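Local structure of ATP phosphoribosyltransferase regulatory subunit (Thermotoga maritima, 1USY) at residues Ala89-Gly94 with Ile268-Lys273; Glu119-Pro124 with Ile241-Ser246; Asn152-Lys157 with Glu177-Asp182. The protein is probably required for the first step of histidine biosynthesis and may allow histidine to feedback-regulate ATP phosphoribosyltransferase activity. All coordinates share one frame; numbering follows the deposited sequence.

Interaction 1 of 3, residues Ala89-Gly94 with Ile268-Lys273; sequences AEYQLG and IFLEGK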
ATOM      1  N   ALA C  89      18.399  -8.497  -4.555  1.00 22.74           N
ATOM      2  CA  ALA C  89      18.452  -8.544  -5.978  1.00 20.99           C
ATOM      3  C   ALA C  89      19.753  -9.190  -6.391  1.00 22.64           C
ATOM      4  O   ALA C  89      20.800  -8.880  -5.836  1.00 16.82           O
ATOM      5  CB  ALA C  89      18.291  -7.106  -6.560  1.00 19.79           C
ATOM      6  N   GLU C  90      19.667 -10.100  -7.362  1.00 23.38           N
ATOM      7  CA  GLU C  90      20.844 -10.724  -7.944  1.00 26.80           C
ATOM      8  C   GLU C  90      21.007 -10.220  -9.344  1.00 24.27           C
ATOM      9  O   GLU C  90      20.099 -10.357 -10.142  1.00 25.87           O
ATOM     10  CB  GLU C  90      20.676 -12.245  -8.013  1.00 32.60           C
ATOM     11  CG  GLU C  90      21.664 -13.032  -7.171  1.00 40.30           C
ATOM     12  CD  GLU C  90      23.089 -12.924  -7.669  1.00 46.43           C
ATOM     13  OE1 GLU C  90      24.027 -12.993  -6.842  1.00 43.75           O
ATOM     14  OE2 GLU C  90      23.282 -12.765  -8.895  1.00 56.47           O
ATOM     15  N   TYR C  91      22.158  -9.634  -9.652  1.00 22.16           N
ATOM     16  CA  TYR C  91      22.463  -9.319 -11.030  1.00 19.07           C
ATOM     17  C   TYR C  91      22.834 -10.618 -11.728  1.00 21.41           C
ATOM     18  O   TYR C  91      23.862 -11.197 -11.436  1.00 23.71           O
ATOM     19  CB  TYR C  91      23.602  -8.294 -11.109  1.00 19.69           C
ATOM     20  CG  TYR C  91      23.758  -7.671 -12.465  1.00 14.35           C
ATOM     21  CD1 TYR C  91      23.114  -6.488 -12.779  1.00 16.97           C
ATOM     22  CD2 TYR C  91      24.529  -8.283 -13.446  1.00 19.70           C
ATOM     23  CE1 TYR C  91      23.251  -5.897 -14.050  1.00  7.10           C
ATOM     24  CE2 TYR C  91      24.661  -7.726 -14.714  1.00 17.25           C
ATOM     25  CZ  TYR C  91      24.007  -6.531 -15.010  1.00 17.87           C
ATOM     26  OH  TYR C  91      24.120  -5.954 -16.267  1.00 18.67           O
ATOM     27  N   GLN C  92      21.983 -11.092 -12.626  1.00 20.60           N
ATOM     28  CA  GLN C  92      22.248 -12.343 -13.352  1.00 24.76           C
ATOM     29  C   GLN C  92      22.603 -12.118 -14.808  1.00 20.05           C
ATOM     30  O   GLN C  92      22.136 -11.180 -15.436  1.00 25.17           O
ATOM     31  CB  GLN C  92      21.042 -13.305 -13.285  1.00 24.28           C
ATOM     32  CG  GLN C  92      20.575 -13.538 -11.894  1.00 27.80           C
ATOM     33  CD  GLN C  92      19.538 -14.636 -11.736  1.00 29.93           C
ATOM     34  OE1 GLN C  92      19.053 -15.218 -12.700  1.00 23.08           O
ATOM     35  NE2 GLN C  92      19.201 -14.919 -10.488  1.00 30.91           N
ATOM     36  N   LEU C  93      23.436 -13.002 -15.318  1.00 18.90           N
ATOM     37  CA  LEU C  93      23.716 -13.120 -16.742  1.00 26.00           C
ATOM     38  C   LEU C  93      23.128 -14.453 -17.201  1.00 27.55           C
ATOM     39  O   LEU C  93      23.420 -15.501 -16.636  1.00 31.74           O
ATOM     40  CB  LEU C  93      25.232 -13.160 -16.995  1.00 18.34           C
ATOM     41  CG  LEU C  93      26.086 -12.010 -16.510  1.00 23.68           C
ATOM     42  CD1 LEU C  93      27.560 -12.093 -17.052  1.00 22.03           C
ATOM     43  CD2 LEU C  93      25.469 -10.715 -16.871  1.00 26.56           C
ATOM     44  N   GLY C  94      22.286 -14.439 -18.209  1.00 26.91           N
ATOM     45  CA  GLY C  94      21.751 -15.706 -18.630  1.00 23.30           C
ATOM     46  C   GLY C  94      21.301 -15.784 -20.053  1.00 19.19           C
ATOM     47  O   GLY C  94      21.347 -14.802 -20.796  1.00 23.73           O
ATOM     48  N   ILE C 268      24.186 -17.192 -14.626  1.00 22.99           N
ATOM     49  CA  ILE C 268      25.374 -17.056 -13.829  1.00 18.36           C
ATOM     50  C   ILE C 268      25.011 -15.999 -12.811  1.00 22.53           C
ATOM     51  O   ILE C 268      24.346 -14.995 -13.141  1.00 22.70           O
ATOM     52  CB  ILE C 268      26.520 -16.577 -14.735  1.00 23.28           C
ATOM     53  CG1 ILE C 268      26.995 -17.709 -15.618  1.00 26.75           C
ATOM     54  CG2 ILE C 268      27.684 -16.004 -13.937  1.00 19.40           C
ATOM     55  CD1 ILE C 268      27.823 -17.244 -16.794  1.00 36.06           C
ATOM     56  N   PHE C 269      25.417 -16.204 -11.569  1.00 23.82           N
ATOM     57  CA  PHE C 269      25.134 -15.218 -10.535  1.00 25.61           C
ATOM     58  C   PHE C 269      26.385 -14.395 -10.234  1.00 30.54           C
ATOM     59  O   PHE C 269      27.370 -14.973  -9.737  1.00 24.57           O
ATOM     60  CB  PHE C 269      24.694 -15.952  -9.277  1.00 28.47           C
ATOM     61  CG  PHE C 269      23.592 -16.933  -9.506  1.00 33.19           C
ATOM     62  CD1 PHE C 269      22.319 -16.505  -9.915  1.00 36.27           C
ATOM     63  CD2 PHE C 269      23.810 -18.281  -9.315  1.00 30.04           C
ATOM     64  CE1 PHE C 269      21.287 -17.408 -10.134  1.00 30.17           C
ATOM     65  CE2 PHE C 269      22.794 -19.203  -9.532  1.00 31.52           C
ATOM     66  CZ  PHE C 269      21.527 -18.767  -9.942  1.00 38.34           C
ATOM     67  N   LEU C 270      26.391 -13.080 -10.519  1.00 35.56           N
ATOM     68  CA  LEU C 270      27.566 -12.260 -10.102  1.00 44.02           C
ATOM     69  C   LEU C 270      27.437 -11.223  -9.018  1.00 41.59           C
ATOM     70  O   LEU C 270      28.454 -10.712  -8.602  1.00 47.53           O
ATOM     71  CB  LEU C 270      28.340 -11.616 -11.260  1.00 47.18           C
ATOM     72  CG  LEU C 270      27.635 -10.975 -12.413  1.00 48.15           C
ATOM     73  CD1 LEU C 270      28.546  -9.943 -13.032  1.00 45.73           C
ATOM     74  CD2 LEU C 270      27.386 -12.111 -13.356  1.00 54.61           C
ATOM     75  N   GLU C 271      26.234 -10.893  -8.554  1.00 43.01           N
ATOM     76  CA  GLU C 271      26.115  -9.774  -7.619  1.00 40.64           C
ATOM     77  C   GLU C 271      24.839  -9.815  -6.822  1.00 39.50           C
ATOM     78  O   GLU C 271      23.763  -9.711  -7.396  1.00 38.33           O
ATOM     79  CB  GLU C 271      26.138  -8.469  -8.393  1.00 42.84           C
ATOM     80  CG  GLU C 271      27.216  -7.490  -7.990  1.00 46.99           C
ATOM     81  CD  GLU C 271      26.994  -6.104  -8.588  1.00 44.55           C
ATOM     82  OE1 GLU C 271      25.833  -5.672  -8.669  1.00 37.65           O
ATOM     83  OE2 GLU C 271      27.985  -5.449  -8.983  1.00 46.37           O
ATOM     84  N   GLY C 272      24.964  -9.968  -5.506  1.00 39.24           N
ATOM     85  CA  GLY C 272      23.856  -9.759  -4.597  1.00 42.77           C
ATOM     86  C   GLY C 272      23.845  -8.278  -4.267  1.00 44.15           C
ATOM     87  O   GLY C 272      24.887  -7.624  -4.343  1.00 45.28           O
ATOM     88  N   LYS C 273      22.683  -7.736  -3.915  1.00 45.36           N
ATOM     89  CA  LYS C 273      22.572  -6.307  -3.652  1.00 45.98           C
ATOM     90  C   LYS C 273      21.386  -5.982  -2.801  1.00 48.20           C
ATOM     91  O   LYS C 273      20.396  -6.700  -2.795  1.00 43.86           O
ATOM     92  CB  LYS C 273      22.481  -5.505  -4.947  1.00 45.28           C
ATOM     93  CG  LYS C 273      23.333  -4.230  -4.934  1.00 47.45           C
ATOM     94  CD  LYS C 273      24.698  -4.412  -5.607  1.00 45.43           C
ATOM     95  CE  LYS C 273      25.774  -3.507  -4.980  1.00 42.85           C
ATOM     96  NZ  LYS C 273      25.411  -2.096  -5.141  1.00 40.86           N
TER

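Interaction 2 of 3, residues Glu119-Pro124 with Ile241-Ser246; sequences EFFEGP and IYDTSS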
ATOM      1  N   GLU C 119      35.917 -18.817 -16.600  1.00 32.35           N
ATOM      2  CA  GLU C 119      36.652 -17.614 -16.926  1.00 30.57           C
ATOM      3  C   GLU C 119      36.500 -16.569 -15.842  1.00 27.70           C
ATOM      4  O   GLU C 119      37.435 -15.842 -15.603  1.00 27.94           O
ATOM      5  CB  GLU C 119      36.092 -17.052 -18.206  1.00 33.18           C
ATOM      6  CG  GLU C 119      36.763 -15.799 -18.711  1.00 36.26           C
ATOM      7  CD  GLU C 119      36.326 -15.477 -20.133  0.50 34.27           C
ATOM      8  OE1 GLU C 119      36.445 -16.385 -21.009  0.50 32.14           O
ATOM      9  OE2 GLU C 119      35.868 -14.328 -20.356  0.50 23.85           O
ATOM     10  N   PHE C 120      35.308 -16.493 -15.233  1.00 27.22           N
ATOM     11  CA  PHE C 120      34.958 -15.542 -14.181  1.00 24.02           C
ATOM     12  C   PHE C 120      35.369 -15.952 -12.757  1.00 28.89           C
ATOM     13  O   PHE C 120      35.451 -15.102 -11.889  1.00 33.62           O
ATOM     14  CB  PHE C 120      33.450 -15.342 -14.149  1.00 26.04           C
ATOM     15  CG  PHE C 120      32.874 -14.743 -15.406  1.00 29.22           C
ATOM     16  CD1 PHE C 120      31.487 -14.739 -15.585  1.00 20.53           C
ATOM     17  CD2 PHE C 120      33.706 -14.186 -16.422  1.00 21.24           C
ATOM     18  CE1 PHE C 120      30.915 -14.197 -16.744  1.00 20.72           C
ATOM     19  CE2 PHE C 120      33.125 -13.631 -17.587  1.00 19.33           C
ATOM     20  CZ  PHE C 120      31.711 -13.644 -17.735  1.00 20.10           C
ATOM     21  N   PHE C 121      35.580 -17.239 -12.487  1.00 28.55           N
ATOM     22  CA  PHE C 121      35.854 -17.660 -11.124  1.00 28.58           C
ATOM     23  C   PHE C 121      37.149 -18.410 -11.061  1.00 36.81           C
ATOM     24  O   PHE C 121      37.475 -19.183 -11.965  1.00 34.99           O
ATOM     25  CB  PHE C 121      34.708 -18.453 -10.512  1.00 27.66           C
ATOM     26  CG  PHE C 121      33.383 -17.740 -10.586  1.00 30.76           C
ATOM     27  CD1 PHE C 121      32.496 -17.985 -11.648  1.00 29.45           C
ATOM     28  CD2 PHE C 121      33.025 -16.820  -9.616  1.00 22.79           C
ATOM     29  CE1 PHE C 121      31.283 -17.314 -11.733  1.00 34.70           C
ATOM     30  CE2 PHE C 121      31.792 -16.153  -9.694  1.00 29.37           C
ATOM     31  CZ  PHE C 121      30.926 -16.387 -10.755  1.00 24.89           C
ATOM     32  N   GLU C 122      37.860 -18.171  -9.963  1.00 39.92           N
ATOM     33  CA  GLU C 122      39.297 -18.256  -9.949  1.00 50.42           C
ATOM     34  C   GLU C 122      39.685 -19.341  -8.997  1.00 55.59           C
ATOM     35  O   GLU C 122      40.419 -19.075  -8.019  1.00 58.42           O
ATOM     36  CB  GLU C 122      39.897 -16.909  -9.478  1.00 52.81           C
ATOM     37  CG  GLU C 122      40.832 -16.225 -10.487  1.00 58.87           C
ATOM     38  CD  GLU C 122      40.125 -15.312 -11.503  1.00 63.77           C
ATOM     39  OE1 GLU C 122      40.798 -14.934 -12.493  1.00 60.14           O
ATOM     40  OE2 GLU C 122      38.916 -14.957 -11.327  1.00 62.94           O
ATOM     41  N   GLY C 123      39.220 -20.565  -9.284  1.00 50.83           N
ATOM     42  CA  GLY C 123      39.232 -21.620  -8.269  1.00 50.10           C
ATOM     43  C   GLY C 123      38.276 -22.701  -8.691  1.00 41.56           C
ATOM     44  O   GLY C 123      37.246 -22.355  -9.291  1.00 42.46           O
ATOM     45  N   PRO C 124      38.606 -23.970  -8.389  1.00 34.07           N
ATOM     46  CA  PRO C 124      38.121 -25.138  -9.176  1.00 25.94           C
ATOM     47  C   PRO C 124      36.603 -25.170  -9.261  1.00 26.50           C
ATOM     48  O   PRO C 124      35.893 -25.011  -8.266  1.00 25.77           O
ATOM     49  CB  PRO C 124      38.681 -26.366  -8.440  1.00 24.65           C
ATOM     50  CG  PRO C 124      39.784 -25.824  -7.553  1.00 32.00           C
ATOM     51  CD  PRO C 124      39.457 -24.353  -7.255  1.00 28.32           C
ATOM     52  N   ILE C 241      26.322 -24.860 -10.840  1.00 22.15           N
ATOM     53  CA  ILE C 241      27.763 -24.680 -10.825  1.00 16.10           C
ATOM     54  C   ILE C 241      28.229 -24.089  -9.494  1.00 18.36           C
ATOM     55  O   ILE C 241      27.642 -23.130  -8.957  1.00 13.59           O
ATOM     56  CB  ILE C 241      28.203 -23.834 -12.047  1.00 19.30           C
ATOM     57  CG1 ILE C 241      27.548 -24.384 -13.326  1.00 19.31           C
ATOM     58  CG2 ILE C 241      29.700 -23.894 -12.223  1.00  8.91           C
ATOM     59  CD1 ILE C 241      28.090 -23.804 -14.706  1.00 17.76           C
ATOM     60  N   TYR C 242      29.300 -24.671  -8.967  1.00 19.15           N
ATOM     61  CA  TYR C 242      29.898 -24.215  -7.721  1.00 21.49           C
ATOM     62  C   TYR C 242      31.341 -23.727  -7.899  1.00 23.45           C
ATOM     63  O   TYR C 242      32.173 -24.409  -8.531  1.00 21.99           O
ATOM     64  CB  TYR C 242      29.856 -25.310  -6.648  1.00 16.83           C
ATOM     65  CG  TYR C 242      28.475 -25.861  -6.381  1.00 24.35           C
ATOM     66  CD1 TYR C 242      27.973 -26.931  -7.121  1.00 17.78           C
ATOM     67  CD2 TYR C 242      27.675 -25.342  -5.362  1.00 24.98           C
ATOM     68  CE1 TYR C 242      26.707 -27.441  -6.856  1.00 22.76           C
ATOM     69  CE2 TYR C 242      26.378 -25.868  -5.113  1.00 27.84           C
ATOM     70  CZ  TYR C 242      25.926 -26.894  -5.868  1.00 17.62           C
ATOM     71  OH  TYR C 242      24.706 -27.421  -5.621  1.00 36.07           O
ATOM     72  N   ASP C 243      31.643 -22.578  -7.299  1.00 22.23           N
ATOM     73  CA  ASP C 243      33.012 -22.091  -7.282  1.00 24.68           C
ATOM     74  C   ASP C 243      33.637 -22.554  -5.966  1.00 28.35           C
ATOM     75  O   ASP C 243      33.249 -22.063  -4.901  1.00 30.57           O
ATOM     76  CB  ASP C 243      33.047 -20.548  -7.419  1.00 22.31           C
ATOM     77  CG  ASP C 243      34.431 -19.984  -7.240  1.00 28.08           C
ATOM     78  OD1 ASP C 243      34.590 -18.776  -6.940  1.00 33.14           O
ATOM     79  OD2 ASP C 243      35.442 -20.682  -7.387  1.00 27.72           O
ATOM     80  N   THR C 244      34.579 -23.505  -6.030  1.00 27.39           N
ATOM     81  CA  THR C 244      35.244 -23.991  -4.821  1.00 30.09           C
ATOM     82  C   THR C 244      36.079 -22.884  -4.156  1.00 31.12           C
ATOM     83  O   THR C 244      36.293 -22.910  -2.943  1.00 31.91           O
ATOM     84  CB  THR C 244      36.138 -25.215  -5.099  1.00 33.74           C
ATOM     85  OG1 THR C 244      36.962 -24.927  -6.212  1.00 43.96           O
ATOM     86  CG2 THR C 244      35.364 -26.368  -5.658  1.00 34.76           C
ATOM     87  N   SER C 245      36.529 -21.907  -4.945  1.00 27.19           N
ATOM     88  CA  SER C 245      37.321 -20.792  -4.412  1.00 29.89           C
ATOM     89  C   SER C 245      36.572 -19.921  -3.374  1.00 29.09           C
ATOM     90  O   SER C 245      36.985 -19.849  -2.224  1.00 31.77           O
ATOM     91  CB  SER C 245      37.906 -19.902  -5.532  1.00 27.94           C
ATOM     92  OG  SER C 245      38.755 -18.892  -4.971  1.00 21.41           O
ATOM     93  N   SER C 246      35.504 -19.259  -3.805  1.00 30.24           N
ATOM     94  CA  SER C 246      34.652 -18.435  -2.949  1.00 33.32           C
ATOM     95  C   SER C 246      33.536 -19.209  -2.249  1.00 32.79           C
ATOM     96  O   SER C 246      32.716 -18.603  -1.573  1.00 40.89           O
ATOM     97  CB  SER C 246      34.017 -17.318  -3.761  1.00 34.71           C
ATOM     98  OG  SER C 246      33.157 -17.853  -4.766  1.00 40.50           O
TER
HETATM   99  O   HOH W   1      36.264 -17.047  -7.727  1.00 18.45           O

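Interaction 3 of 3, residues Asn152-Lys157 with Glu177-Asp182; sequences NLIDTK and EKIIED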
ATOM      1  N   ASN C 152      11.487 -34.672  -0.091  1.00 28.67           N
ATOM      2  CA  ASN C 152      12.213 -33.737   0.812  1.00 29.26           C
ATOM      3  C   ASN C 152      13.442 -34.449   1.386  1.00 27.55           C
ATOM      4  O   ASN C 152      14.543 -33.888   1.444  1.00 21.75           O
ATOM      5  CB  ASN C 152      11.345 -33.277   1.995  1.00 31.07           C
ATOM      6  CG  ASN C 152      12.168 -32.553   3.086  1.00 39.92           C
ATOM      7  OD1 ASN C 152      12.600 -31.415   2.882  1.00 35.47           O
ATOM      8  ND2 ASN C 152      12.415 -33.150   4.242  1.00 39.69           N
ATOM      9  N   LEU C 153      13.219 -35.725   1.805  1.00 24.32           N
ATOM     10  CA  LEU C 153      14.259 -36.573   2.368  1.00 21.60           C
ATOM     11  C   LEU C 153      15.404 -36.780   1.380  1.00 22.65           C
ATOM     12  O   LEU C 153      16.573 -36.674   1.735  1.00 24.21           O
ATOM     13  CB  LEU C 153      13.661 -37.909   2.752  1.00 21.72           C
ATOM     14  CG  LEU C 153      13.058 -38.074   4.140  1.00 24.63           C
ATOM     15  CD1 LEU C 153      12.442 -36.810   4.699  1.00 22.71           C
ATOM     16  CD2 LEU C 153      12.032 -39.182   4.117  1.00 18.75           C
ATOM     17  N   ILE C 154      15.071 -37.049   0.130  1.00 23.00           N
ATOM     18  CA  ILE C 154      16.096 -37.183  -0.905  1.00 29.30           C
ATOM     19  C   ILE C 154      16.796 -35.797  -1.167  1.00 29.08           C
ATOM     20  O   ILE C 154      18.037 -35.682  -1.393  1.00 21.22           O
ATOM     21  CB  ILE C 154      15.432 -37.824  -2.168  1.00 32.56           C
ATOM     22  CG1 ILE C 154      16.451 -38.590  -2.951  1.00 41.08           C
ATOM     23  CG2 ILE C 154      14.906 -36.778  -3.128  1.00 35.13           C
ATOM     24  CD1 ILE C 154      17.093 -37.709  -3.974  1.00 37.09           C
ATOM     25  N   ASP C 155      15.985 -34.742  -1.077  1.00 24.81           N
ATOM     26  CA  ASP C 155      16.486 -33.379  -1.206  1.00 26.51           C
ATOM     27  C   ASP C 155      17.534 -33.014  -0.162  1.00 21.48           C
ATOM     28  O   ASP C 155      18.543 -32.401  -0.473  1.00 15.85           O
ATOM     29  CB  ASP C 155      15.333 -32.409  -1.108  1.00 25.49           C
ATOM     30  CG  ASP C 155      15.626 -31.141  -1.767  1.00 35.35           C
ATOM     31  OD1 ASP C 155      15.117 -30.147  -1.234  1.00 48.56           O
ATOM     32  OD2 ASP C 155      16.342 -31.021  -2.800  1.00 40.25           O
ATOM     33  N   THR C 156      17.292 -33.412   1.076  1.00 14.42           N
ATOM     34  CA  THR C 156      18.201 -33.060   2.135  1.00 15.00           C
ATOM     35  C   THR C 156      19.184 -34.192   2.454  1.00 14.99           C
ATOM     36  O   THR C 156      19.993 -34.097   3.387  1.00 17.81           O
ATOM     37  CB  THR C 156      17.403 -32.694   3.337  1.00 12.97           C
ATOM     38  OG1 THR C 156      16.527 -33.781   3.621  1.00 21.13           O
ATOM     39  CG2 THR C 156      16.458 -31.504   3.018  1.00 12.07           C
ATOM     40  N   LYS C 157      19.120 -35.250   1.654  1.00  8.41           N
ATOM     41  CA  LYS C 157      20.079 -36.345   1.710  1.00 14.81           C
ATOM     42  C   LYS C 157      19.945 -37.071   3.040  1.00 15.83           C
ATOM     43  O   LYS C 157      20.883 -37.677   3.533  1.00 18.59           O
ATOM     44  CB  LYS C 157      21.521 -35.876   1.458  1.00 10.68           C
ATOM     45  CG  LYS C 157      21.761 -35.333   0.060  1.00 17.36           C
ATOM     46  CD  LYS C 157      23.235 -35.243  -0.213  1.00 19.28           C
ATOM     47  CE  LYS C 157      23.545 -34.290  -1.320  1.00 21.73           C
ATOM     48  NZ  LYS C 157      23.819 -35.134  -2.442  1.00 14.34           N
ATOM     49  N   GLU C 177      17.557 -45.065  -1.543  1.00 19.08           N
ATOM     50  CA  GLU C 177      18.816 -45.069  -0.784  1.00 20.44           C
ATOM     51  C   GLU C 177      20.064 -45.004  -1.677  1.00 24.13           C
ATOM     52  O   GLU C 177      20.989 -44.202  -1.434  1.00 25.53           O
ATOM     53  CB  GLU C 177      18.912 -46.262   0.148  1.00 21.82           C
ATOM     54  CG  GLU C 177      18.132 -46.071   1.452  1.00 26.66           C
ATOM     55  CD  GLU C 177      17.719 -47.380   2.102  1.00 25.50           C
ATOM     56  OE1 GLU C 177      18.134 -48.453   1.605  1.00 26.81           O
ATOM     57  OE2 GLU C 177      16.988 -47.341   3.114  1.00 29.47           O
ATOM     58  N   LYS C 178      20.074 -45.828  -2.723  1.00 20.84           N
ATOM     59  CA  LYS C 178      21.204 -45.887  -3.614  1.00 24.18           C
ATOM     60  C   LYS C 178      21.466 -44.545  -4.292  1.00 23.45           C
ATOM     61  O   LYS C 178      22.609 -44.170  -4.494  1.00 25.80           O
ATOM     62  CB  LYS C 178      21.048 -46.994  -4.659  1.00 24.86           C
ATOM     63  CG  LYS C 178      22.393 -47.469  -5.184  1.00 31.11           C
ATOM     64  CD  LYS C 178      22.288 -47.981  -6.597  1.00 48.99           C
ATOM     65  CE  LYS C 178      23.576 -48.720  -7.013  1.00 58.14           C
ATOM     66  NZ  LYS C 178      23.312 -50.138  -7.501  1.00 63.34           N
ATOM     67  N   ILE C 179      20.405 -43.834  -4.642  1.00 23.60           N
ATOM     68  CA  ILE C 179      20.541 -42.543  -5.304  1.00 23.83           C
ATOM     69  C   ILE C 179      21.226 -41.521  -4.390  1.00 21.93           C
ATOM     70  O   ILE C 179      22.190 -40.873  -4.788  1.00 21.96           O
ATOM     71  CB  ILE C 179      19.170 -42.086  -5.855  1.00 25.07           C
ATOM     72  CG1 ILE C 179      19.150 -42.365  -7.359  1.00 27.83           C
ATOM     73  CG2 ILE C 179      18.848 -40.633  -5.536  1.00 21.46           C
ATOM     74  CD1 ILE C 179      17.763 -42.433  -7.923  1.00 34.38           C
ATOM     75  N   ILE C 180      20.788 -41.443  -3.145  1.00 22.09           N
ATOM     76  CA  ILE C 180      21.442 -40.552  -2.221  1.00 21.90           C
ATOM     77  C   ILE C 180      22.913 -40.952  -2.071  1.00 21.25           C
ATOM     78  O   ILE C 180      23.803 -40.095  -2.087  1.00 21.66           O
ATOM     79  CB  ILE C 180      20.729 -40.531  -0.882  1.00 15.97           C
ATOM     80  CG1 ILE C 180      19.253 -40.182  -1.067  1.00 22.25           C
ATOM     81  CG2 ILE C 180      21.381 -39.535   0.019  1.00 21.54           C
ATOM     82  CD1 ILE C 180      18.447 -40.048   0.297  1.00 17.76           C
ATOM     83  N   GLU C 181      23.167 -42.250  -1.939  1.00 26.62           N
ATOM     84  CA  GLU C 181      24.519 -42.727  -1.686  1.00 26.43           C
ATOM     85  C   GLU C 181      25.386 -42.404  -2.866  1.00 24.82           C
ATOM     86  O   GLU C 181      26.511 -41.929  -2.690  1.00 30.30           O
ATOM     87  CB  GLU C 181      24.556 -44.223  -1.399  1.00 31.07           C
ATOM     88  CG  GLU C 181      24.223 -44.566   0.049  1.00 44.22           C
ATOM     89  CD  GLU C 181      25.445 -44.625   0.979  1.00 50.63           C
ATOM     90  OE1 GLU C 181      25.491 -45.503   1.867  1.00 54.39           O
ATOM     91  OE2 GLU C 181      26.354 -43.785   0.859  1.00 53.20           O
ATOM     92  N   ASP C 182      24.861 -42.631  -4.070  1.00 23.00           N
ATOM     93  CA  ASP C 182      25.609 -42.322  -5.298  1.00 24.55           C
ATOM     94  C   ASP C 182      25.974 -40.873  -5.413  1.00 24.12           C
ATOM     95  O   ASP C 182      27.014 -40.569  -5.984  1.00 25.70           O
ATOM     96  CB  ASP C 182      24.858 -42.741  -6.550  1.00 24.50           C
ATOM     97  CG  ASP C 182      24.823 -44.227  -6.716  1.00 31.03           C
ATOM     98  OD1 ASP C 182      23.936 -44.708  -7.461  1.00 34.50           O
ATOM     99  OD2 ASP C 182      25.613 -44.987  -6.102  1.00 26.08           O
TER

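Interaction 1 of 3, residues Ala89-Gly94 with Ile268-Lys273
Gln92 and Phe269 run side by side on one face of the sheet, pointing the same way. The Gln92 NE2 atom comes to the ring edge in the ring plane, 3.3 Å from Phe269 CE1, while the amide itself is turned 77° out of that plane. Gln92 CG is anti to the carbonyl carbon (chi1 -52°) and the chain beyond is extended, which carries the amide along the ring; Ser267 OG binds OE1 and fixes its rotation. Glu90, on the same face, bends at chi2 (-67°) and folds its carboxylate back across the partner strand, bringing OE2 to 3.5 Å from Phe269 CB. These are antiparallel neighbours in the central sheet of a class-II synthetase-like fold, and Leu270 is the extra residue of a beta bulge between the Gln92-Phe269 and Glu90-Gly272 pairs. Leu270 N still donates to Tyr91 O (3.3 Å). On the other face, Leu93 and Leu270 cross at about a right angle, with Leu93 CG resting against Leu270 CD2, and Tyr91 CB lies 3.7 Å from Glu271 CB. Helix 6-17 packs over this face through Val9 and Phe12, and Phe78 meets the Tyr91 ring edge-to-face.

Interaction 2 of 3, residues Glu119-Pro124 with Ile241-Ser246
An Asx turn at Asp243, where strand 237-243 ends, receives the Phe121-Pro124 loop that leads from helix 103-120 into strand 125-131, the antiparallel neighbour of 237-243 in the central sheet. Beside the turn the backbones join directly, Thr244 N donating to Pro124 O over 3.0 Å at an N-H...O angle of 158°. The Asp243 CG lies anti to its own nitrogen (chi1 173°), a setting that brings the carboxylate within reach of Ser245 and Ser246. There OD2 accepts from Ser245 N (2.9 Å) and OD1 from Ser246 OG (2.8 Å), both donors standing above the carboxylate plane. Phe121 approaches obliquely with its CB 3.6 Å from Asp243 OD1, ring and carboxylate planes 46° apart; Val250 of strand 248-256 touches both side chains. Gly123 brings its CA to 3.5 Å from Ser245 CB. With an alanine at Asp243, Ser245 N and Ser246 OG are likely to lose their acceptors and the water its link to the strand end, leaving the turn less firmly held. That one water ties the two segments together, accepting from Glu122 N at 3.0 Å and donating to Asp243 OD1 at 2.5 Å.

Interaction 3 of 3, residues Asn152-Lys157 with Glu177-Asp182
Ile180 projects toward the end of helix 147-156 and fits against both Ile154 and Lys157. Its CG1 meets Ile154 CG1 at 3.7 Å, the two side chains crossing at a slant, and its CD1 reaches on to Ile154 CA at 3.9 Å. With chi1 at -55°, Ile180 CG1 stands anti to the carbonyl carbon, which puts CG2 anti to the nitrogen and against Lys157 CA, 3.8 Å away. Ile154 also extends its CD1 to Ile179 CG2 (3.8 Å). No hydrogen bond joins the two segments, whose short axes run nearly parallel, 19° apart with a closest approach of 10.1 Å. Lys157 is where a Schellman motif closes the first helix: with positive phi it is the C-prime residue, and Asn158 N turns back to Leu153 O. One turn earlier, Asn152 O is gripped twice, by Thr156 N and by Thr156 OG1 (2.9 Å). Farther out, the Lys157 amine is held by Ser183 OG and by a salt bridge to Asp224. Its carbonyl oxygen accepts from the amino nitrogen of a bound histidine, and Lys157 belongs to the histidine pocket with Leu159, Ile184 and Tyr185. Ile162 of helix 159-168 packs on Leu153 and Ile180.

How the interactions relate
The three sites show how the chemistry of a contact follows its place in the fold. Interactions 1 and 2 both belong to the central sheet and touch through Phe121 against the Phe269 carbonyl and Phe120 against Leu93; yet the first is antiparallel strand pairing interrupted by a bulge, with one face largely buried, whereas the second joins a strand end to a loop by polar groups and a water, with several residues exposed. The touching residues of interaction 3 are all buried and meet mainly through carbon atoms; it lies on the opposite side of the chain's centre from interaction 1, about 29 Å between centres. Along the chain it nests inside interaction 2, which nests inside interaction 1. Only interaction 3 includes a residue of the histidine pocket.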